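Local atomic coordinates of A1 protein (Enterobacteria phage Qbeta, PDB entry 3RLK), a protein that is made by read-through of the coat protein stop codon, forms a minor component of the phage particle and is probably needed for infection. Residues G90-G93 with N94-D98; Y141-L144 with S145-A148; R111-K114 with Y115-R118. One frame throughout, in Å; residues are numbered along the deposited sequence.

Contact 1 of 3, residues G90-G93 with N94-D98; sequences GCRG and NGYID
Cys91 holds SG anti to its backbone N (chi1 179°), which brings Cys91 SG to 3.4 Å from Tyr96 O and 4.1 Å from Tyr96 CB. The Tyr96 ring is set by a different choice: CG lies beside the backbone N (chi1 -78°), and this places the ring next to Gly93 O and the side chain of Arg92. Cys91 SG also accepts a hydrogen bond from Gly93 N at 3.3 Å, which ties the thiol to the bend that follows it. Further along the turn, Gly93 O accepts from Tyr96 N at 3.1 Å and 158°; the donor sits well above the carbonyl plane. Gly93 O also lies at the edge of the tyrosine ring, 3.5 Å from Tyr96 CD2. Arg92 runs alongside the ring, Arg92 CG 3.8 Å from Tyr96 CD2, before bends in the chain carry the guanidinium off to the carbonyls of Leu71 and Lys68. Beyond, Tyr96 meets Phe159 edge-to-face. Asn94 and Gly95 occupy the two corners, both at positive phi, a conformation that suits glycine at the second of them. The whole is a type I' beta turn from Gly93 to Tyr96. Here it does not close a simple hairpin: strand 90-91 pairs with 71-72, strand 96-98 with 154-159, and the turn passes the chain from one small sheet to the other.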
loop_
_atom_site.group_PDB
_atom_site.type_symbol
_atom_site.label_atom_id
_atom_site.label_comp_id
_atom_site.label_asym_id
_atom_site.label_seq_id
_atom_site.Cartn_x
_atom_site.Cartn_y
_atom_site.Cartn_z
ATOM N N GLY A 90 1.628 -2.334 17.848
ATOM C CA GLY A 90 1.903 -1.053 17.255
ATOM C C GLY A 90 2.834 -1.116 16.050
ATOM O O GLY A 90 3.331 -2.176 15.619
ATOM N N CYS A 91 3.038 0.082 15.520
ATOM C CA CYS A 91 3.926 0.293 14.423
ATOM C C CYS A 91 5.336 0.531 14.901
ATOM O O CYS A 91 5.564 1.183 15.967
ATOM C CB CYS A 91 3.376 1.462 13.616
ATOM S SG CYS A 91 4.343 2.018 12.103
ATOM N N ARG A 92 6.302 0.077 14.067
ATOM C CA ARG A 92 7.704 0.342 14.318
ATOM C C ARG A 92 7.950 1.877 14.396
ATOM O O ARG A 92 8.751 2.374 15.190
ATOM C CB ARG A 92 8.589 -0.261 13.211
ATOM C CG ARG A 92 10.068 0.113 13.345
ATOM C CD ARG A 92 10.639 -0.338 14.702
ATOM N NE ARG A 92 10.646 -1.819 14.721
ATOM C CZ ARG A 92 11.699 -2.603 15.008
ATOM N NH1 ARG A 92 12.864 -2.067 15.411
ATOM N NH2 ARG A 92 11.546 -3.962 15.000
ATOM N N GLY A 93 7.216 2.615 13.582
ATOM C CA GLY A 93 7.411 4.050 13.471
ATOM C C GLY A 93 8.813 4.318 12.961
ATOM O O GLY A 93 9.398 3.537 12.144
ATOM N N ASN A 94 9.379 5.412 13.469
ATOM C CA ASN A 94 10.619 6.002 12.935
ATOM C C ASN A 94 10.720 5.975 11.385
ATOM O O ASN A 94 11.750 5.554 10.787
ATOM C CB ASN A 94 11.865 5.381 13.572
ATOM C CG ASN A 94 13.092 6.354 13.564
ATOM O OD1 ASN A 94 13.045 7.474 14.119
ATOM N ND2 ASN A 94 14.181 5.909 12.978
ATOM N N GLY A 95 9.639 6.387 10.755
ATOM C CA GLY A 95 9.626 6.515 9.314
ATOM C C GLY A 95 8.637 5.528 8.704
ATOM O O GLY A 95 8.059 5.853 7.670
ATOM N N TYR A 96 8.428 4.378 9.362
ATOM C CA TYR A 96 7.388 3.377 8.903
ATOM C C TYR A 96 6.034 3.915 9.308
ATOM O O TYR A 96 5.921 4.519 10.374
ATOM C CB TYR A 96 7.528 2.033 9.581
ATOM C CG TYR A 96 8.614 1.217 9.006
ATOM C CD1 TYR A 96 8.489 0.718 7.679
ATOM C CD2 TYR A 96 9.794 1.004 9.702
ATOM C CE1 TYR A 96 9.532 -0.047 7.099
ATOM C CE2 TYR A 96 10.823 0.209 9.139
ATOM C CZ TYR A 96 10.697 -0.275 7.847
ATOM O OH TYR A 96 11.724 -1.018 7.285
ATOM N N ILE A 97 5.035 3.707 8.465
ATOM C CA ILE A 97 3.698 4.241 8.695
ATOM C C ILE A 97 2.704 3.434 7.827
ATOM O O ILE A 97 3.060 2.948 6.778
ATOM C CB ILE A 97 3.602 5.773 8.423
ATOM C CG1 ILE A 97 2.404 6.386 9.203
ATOM C CG2 ILE A 97 3.505 6.105 6.955
ATOM C CD1 ILE A 97 2.383 6.064 10.800
ATOM N N ASP A 98 1.460 3.331 8.264
ATOM C CA ASP A 98 0.409 2.691 7.434
ATOM C C ASP A 98 -0.196 3.687 6.420
ATOM O O ASP A 98 -0.328 4.865 6.734
ATOM C CB ASP A 98 -0.745 2.108 8.292
ATOM C CG ASP A 98 -1.331 3.121 9.275
ATOM O OD1 ASP A 98 -0.564 3.878 9.916
ATOM O OD2 ASP A 98 -2.566 3.118 9.485
#

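Contact 2 of 3, residues Y141-L144 with S145-A148; sequences YCSL and SDIA
Ser143 lies against Asp146 and Ser145 at the point where strand gives way to helix, and its short side chain is in use along its whole length. Ser143 CB packs on the carboxylate, 3.6 Å from Asp146 CG. From there Ser143 OG, anti to the backbone N (chi1 176°), reaches the open N-H groups at the start of the helix and accepts two weak hydrogen bonds, from Ser145 N at 3.2 Å and Asp146 N at 3.4 Å. Ser143 is thus the N-cap residue, and its OG is gripped a third time by Glu130 OE1. The Asp146 carboxylate returns the bond through a water, which receives the N-H of Ser143 and donates to Asp146 OD2 at 2.6 Å, bridging the place where a capping box would have a direct bond. The helix proper starts with Ile147 N to Ser143 O, 3.1 Å, and goes on with Ala148 N to Leu144 O. On the apolar side, Ile147 CG1 lies close to Ser143 O, while Ile147 CD1 touches Cys142 SG at 3.7 Å and comes within 4.3 Å of Leu144 CD2. The short helix 144-147 follows directly on strand 140-143, with strand 129-135 beside that strand and Ile156 of strand 154-159 packed against Leu144 and Ile147.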
loop_
_atom_site.group_PDB
_atom_site.type_symbol
_atom_site.label_atom_id
_atom_site.label_comp_id
_atom_site.label_asym_id
_atom_site.label_seq_id
_atom_site.Cartn_x
_atom_site.Cartn_y
_atom_site.Cartn_z
ATOM N N TYR A 141 0.474 -7.327 -7.780
ATOM C CA TYR A 141 -0.649 -6.465 -7.381
ATOM C C TYR A 141 -1.424 -7.162 -6.268
ATOM O O TYR A 141 -1.515 -8.380 -6.209
ATOM C CB TYR A 141 -1.584 -6.264 -8.567
ATOM C CG TYR A 141 -1.043 -5.341 -9.573
ATOM C CD1 TYR A 141 -1.322 -3.966 -9.496
ATOM C CD2 TYR A 141 -0.219 -5.814 -10.575
ATOM C CE1 TYR A 141 -0.739 -3.045 -10.478
ATOM C CE2 TYR A 141 0.333 -4.943 -11.554
ATOM C CZ TYR A 141 0.062 -3.587 -11.494
ATOM O OH TYR A 141 0.624 -2.773 -12.464
ATOM N N CYS A 142 -2.019 -6.364 -5.405
ATOM C CA CYS A 142 -2.806 -6.970 -4.278
ATOM C C CYS A 142 -4.146 -6.207 -4.190
ATOM O O CYS A 142 -4.151 -4.963 -4.340
ATOM C CB CYS A 142 -1.998 -6.831 -2.967
ATOM S SG CYS A 142 -2.802 -7.776 -1.614
ATOM N N SER A 143 -5.276 -6.916 -4.051
ATOM C CA SER A 143 -6.631 -6.295 -4.055
ATOM C C SER A 143 -6.842 -5.469 -2.768
ATOM O O SER A 143 -6.725 -6.061 -1.686
ATOM C CB SER A 143 -7.686 -7.372 -4.054
ATOM O OG SER A 143 -8.962 -6.743 -3.969
ATOM N N LEU A 144 -7.214 -4.193 -2.901
ATOM C CA LEU A 144 -7.567 -3.317 -1.774
ATOM C C LEU A 144 -8.842 -3.843 -1.019
ATOM O O LEU A 144 -9.006 -3.686 0.222
ATOM C CB LEU A 144 -7.724 -1.858 -2.298
ATOM C CG LEU A 144 -6.330 -1.323 -2.701
ATOM C CD1 LEU A 144 -6.548 -0.077 -3.615
ATOM C CD2 LEU A 144 -5.486 -1.007 -1.401
ATOM N N SER A 145 -9.666 -4.575 -1.786
ATOM C CA SER A 145 -10.865 -5.216 -1.269
ATOM C C SER A 145 -10.473 -6.291 -0.287
ATOM O O SER A 145 -11.030 -6.317 0.802
ATOM C CB SER A 145 -11.769 -5.816 -2.366
ATOM O OG SER A 145 -12.405 -4.750 -3.100
ATOM N N ASP A 146 -9.468 -7.098 -0.624
ATOM C CA ASP A 146 -8.992 -8.155 0.237
ATOM C C ASP A 146 -8.303 -7.591 1.511
ATOM O O ASP A 146 -8.623 -7.994 2.618
ATOM C CB ASP A 146 -7.978 -9.072 -0.488
ATOM C CG ASP A 146 -8.569 -9.902 -1.621
ATOM O OD1 ASP A 146 -9.787 -9.789 -1.880
ATOM O OD2 ASP A 146 -7.803 -10.708 -2.248
ATOM N N ILE A 147 -7.364 -6.654 1.332
ATOM C CA ILE A 147 -6.609 -6.053 2.464
ATOM C C ILE A 147 -7.581 -5.443 3.522
ATOM O O ILE A 147 -7.354 -5.559 4.717
ATOM C CB ILE A 147 -5.627 -4.958 1.911
ATOM C CG1 ILE A 147 -4.612 -5.653 0.976
ATOM C CG2 ILE A 147 -5.014 -4.114 3.073
ATOM C CD1 ILE A 147 -3.747 -4.661 0.153
ATOM N N ALA A 148 -8.599 -4.724 3.081
ATOM C CA ALA A 148 -9.491 -4.005 3.943
ATOM C C ALA A 148 -10.820 -4.722 4.318
ATOM O O ALA A 148 -11.737 -4.095 4.866
ATOM C CB ALA A 148 -9.762 -2.573 3.358
HETATM O O HOH W 1 -5.643 -9.830 -3.420
#

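Contact 3 of 3, residues R111-K114 with Y115-R118; sequences RDQK and YDIR
Gln113 folds back along the backbone toward Ile117, the first residue of strand 117-121. Its CG lies beside its own backbone N and the chain bends at chi2 (-68°), which brings the amide to Ile117, with Gln113 CD 3.5 Å from Ile117 O. Closer to the main chain, Gln113 CB passes 3.8 Å from Tyr115 O, and the same carbonyl receives a CH...O contact from Gln113 CA at 3.2 Å. A water bridges Gln113 O and Asp116 OD1, donating to Gln113 O at 2.7 Å and to Asp116 OD1 at 2.5 Å.

One shell out, the polar ends are held by the 174-181 region. Asp116 OD2 forms a salt bridge to Lys178, Tyr115 OH a hydrogen bond to Cys181 O, and Lys114 NZ, at the end of an extended chain, reaches Thr174 O; its link to Asp112 OD2 is a long salt bridge of 3.8 Å. The Tyr115 ring goes inward among Leu99, Leu104 and Ile133, and Ile117 follows it onto Leu104, Ala109 and Met110. Gln113 itself has left helical angles with a positive phi of 46°, which ends helix 107-112 and turns the chain toward strand 117-121. The apolar faces of Tyr115 and Ile117 are buried, while the polar ends around them meet carbonyls, a water and the salt bridge to Lys178. A water donor on OD1 and Lys178 at OD2 would probably favour the ionised form of Asp116.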
loop_
_atom_site.group_PDB
_atom_site.type_symbol
_atom_site.label_atom_id
_atom_site.label_comp_id
_atom_site.label_asym_id
_atom_site.label_seq_id
_atom_site.Cartn_x
_atom_site.Cartn_y
_atom_site.Cartn_z
ATOM N N ARG A 111 -7.784 8.341 -10.242
ATOM C CA ARG A 111 -7.504 9.480 -11.139
ATOM C C ARG A 111 -6.072 9.996 -10.968
ATOM O O ARG A 111 -5.374 10.319 -11.964
ATOM C CB ARG A 111 -8.514 10.657 -10.938
ATOM C CG ARG A 111 -10.004 10.352 -11.280
ATOM C CD ARG A 111 -10.895 11.628 -11.264
ATOM N NE ARG A 111 -12.334 11.297 -11.309
ATOM C CZ ARG A 111 -13.304 12.230 -11.315
ATOM N NH1 ARG A 111 -12.964 13.522 -11.292
ATOM N NH2 ARG A 111 -14.602 11.886 -11.342
ATOM N N ASP A 112 -5.630 10.090 -9.711
ATOM C CA ASP A 112 -4.332 10.726 -9.408
ATOM C C ASP A 112 -3.094 9.892 -9.701
ATOM O O ASP A 112 -2.098 10.404 -10.153
ATOM C CB ASP A 112 -4.346 11.186 -7.952
ATOM C CG ASP A 112 -5.329 12.314 -7.724
ATOM O OD1 ASP A 112 -5.845 12.827 -8.756
ATOM O OD2 ASP A 112 -5.577 12.734 -6.554
ATOM N N GLN A 113 -3.182 8.600 -9.438
ATOM C CA GLN A 113 -2.026 7.692 -9.446
ATOM C C GLN A 113 -0.804 8.234 -8.714
ATOM O O GLN A 113 0.316 8.131 -9.212
ATOM C CB GLN A 113 -1.651 7.278 -10.869
ATOM C CG GLN A 113 -2.775 6.506 -11.651
ATOM C CD GLN A 113 -3.072 5.158 -11.124
ATOM O OE1 GLN A 113 -4.222 4.777 -10.923
ATOM N NE2 GLN A 113 -2.049 4.388 -10.945
ATOM N N LYS A 114 -1.017 8.812 -7.541
ATOM C CA LYS A 114 0.091 9.140 -6.614
ATOM C C LYS A 114 0.748 7.830 -6.185
ATOM O O LYS A 114 1.961 7.815 -6.002
ATOM C CB LYS A 114 -0.449 9.856 -5.377
ATOM C CG LYS A 114 -0.987 11.289 -5.721
ATOM C CD LYS A 114 -1.702 11.809 -4.508
ATOM C CE LYS A 114 -2.100 13.265 -4.798
ATOM N NZ LYS A 114 -3.159 13.624 -3.788
ATOM N N TYR A 115 -0.028 6.741 -6.071
ATOM C CA TYR A 115 0.540 5.377 -6.029
ATOM C C TYR A 115 0.035 4.661 -7.279
ATOM O O TYR A 115 -0.969 5.083 -7.836
ATOM C CB TYR A 115 0.020 4.610 -4.772
ATOM C CG TYR A 115 0.687 5.119 -3.519
ATOM C CD1 TYR A 115 1.885 4.532 -3.046
ATOM C CD2 TYR A 115 0.136 6.201 -2.809
ATOM C CE1 TYR A 115 2.533 5.040 -1.901
ATOM C CE2 TYR A 115 0.794 6.724 -1.649
ATOM C CZ TYR A 115 1.965 6.080 -1.194
ATOM O OH TYR A 115 2.594 6.551 -0.052
ATOM N N ASP A 116 0.699 3.602 -7.727
ATOM C CA ASP A 116 0.192 2.901 -8.926
ATOM C C ASP A 116 -0.887 1.912 -8.518
ATOM O O ASP A 116 -0.636 1.001 -7.711
ATOM C CB ASP A 116 1.301 2.095 -9.615
ATOM C CG ASP A 116 2.414 2.993 -10.158
ATOM O OD1 ASP A 116 2.095 3.816 -11.013
ATOM O OD2 ASP A 116 3.588 2.844 -9.741
ATOM N N ILE A 117 -2.083 2.094 -9.072
ATOM C CA ILE A 117 -3.255 1.321 -8.673
ATOM C C ILE A 117 -3.920 0.916 -10.009
ATOM O O ILE A 117 -4.042 1.757 -10.880
ATOM C CB ILE A 117 -4.203 2.202 -7.876
ATOM C CG1 ILE A 117 -3.438 2.969 -6.768
ATOM C CG2 ILE A 117 -5.399 1.375 -7.364
ATOM C CD1 ILE A 117 -4.298 4.103 -6.163
ATOM N N ARG A 118 -4.255 -0.352 -10.198
ATOM C CA ARG A 118 -4.939 -0.777 -11.467
ATOM C C ARG A 118 -6.277 -1.348 -11.136
ATOM O O ARG A 118 -6.430 -2.057 -10.125
ATOM C CB ARG A 118 -4.095 -1.790 -12.276
ATOM C CG ARG A 118 -2.927 -1.091 -12.972
ATOM C CD ARG A 118 -2.152 -2.023 -13.915
ATOM N NE ARG A 118 -1.166 -1.241 -14.655
ATOM C CZ ARG A 118 -0.349 -1.710 -15.605
ATOM N NH1 ARG A 118 -0.433 -2.956 -16.020
ATOM N NH2 ARG A 118 0.557 -0.873 -16.161
HETATM O O HOH W 2 1.730 6.166 -10.357
#

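Contacts 2 and 3 belong to the same curled mixed sheet, consistent with the beta-barrel of the domain: contact 3 enters strand 117-121, contact 2 leaves strand 140-143. They also touch, Leu144 CD1 lying 4.2 Å from Ile117 CG2 and Tyr141 packing on Arg118. Contact 1 stands apart, its centre about 20 Å from that of contact 2 and about 23 Å from that of contact 3. It lies farthest from the chain's centre, with exposed Arg92 and Asn94 on its turn; contact 2 lies nearest and contact 3 is intermediate. Contact 1 rests on turn bonds, contact 2 on a serine N-cap, contact 3 on the Lys178 salt bridge; contacts 2 and 3 each have a bridging water.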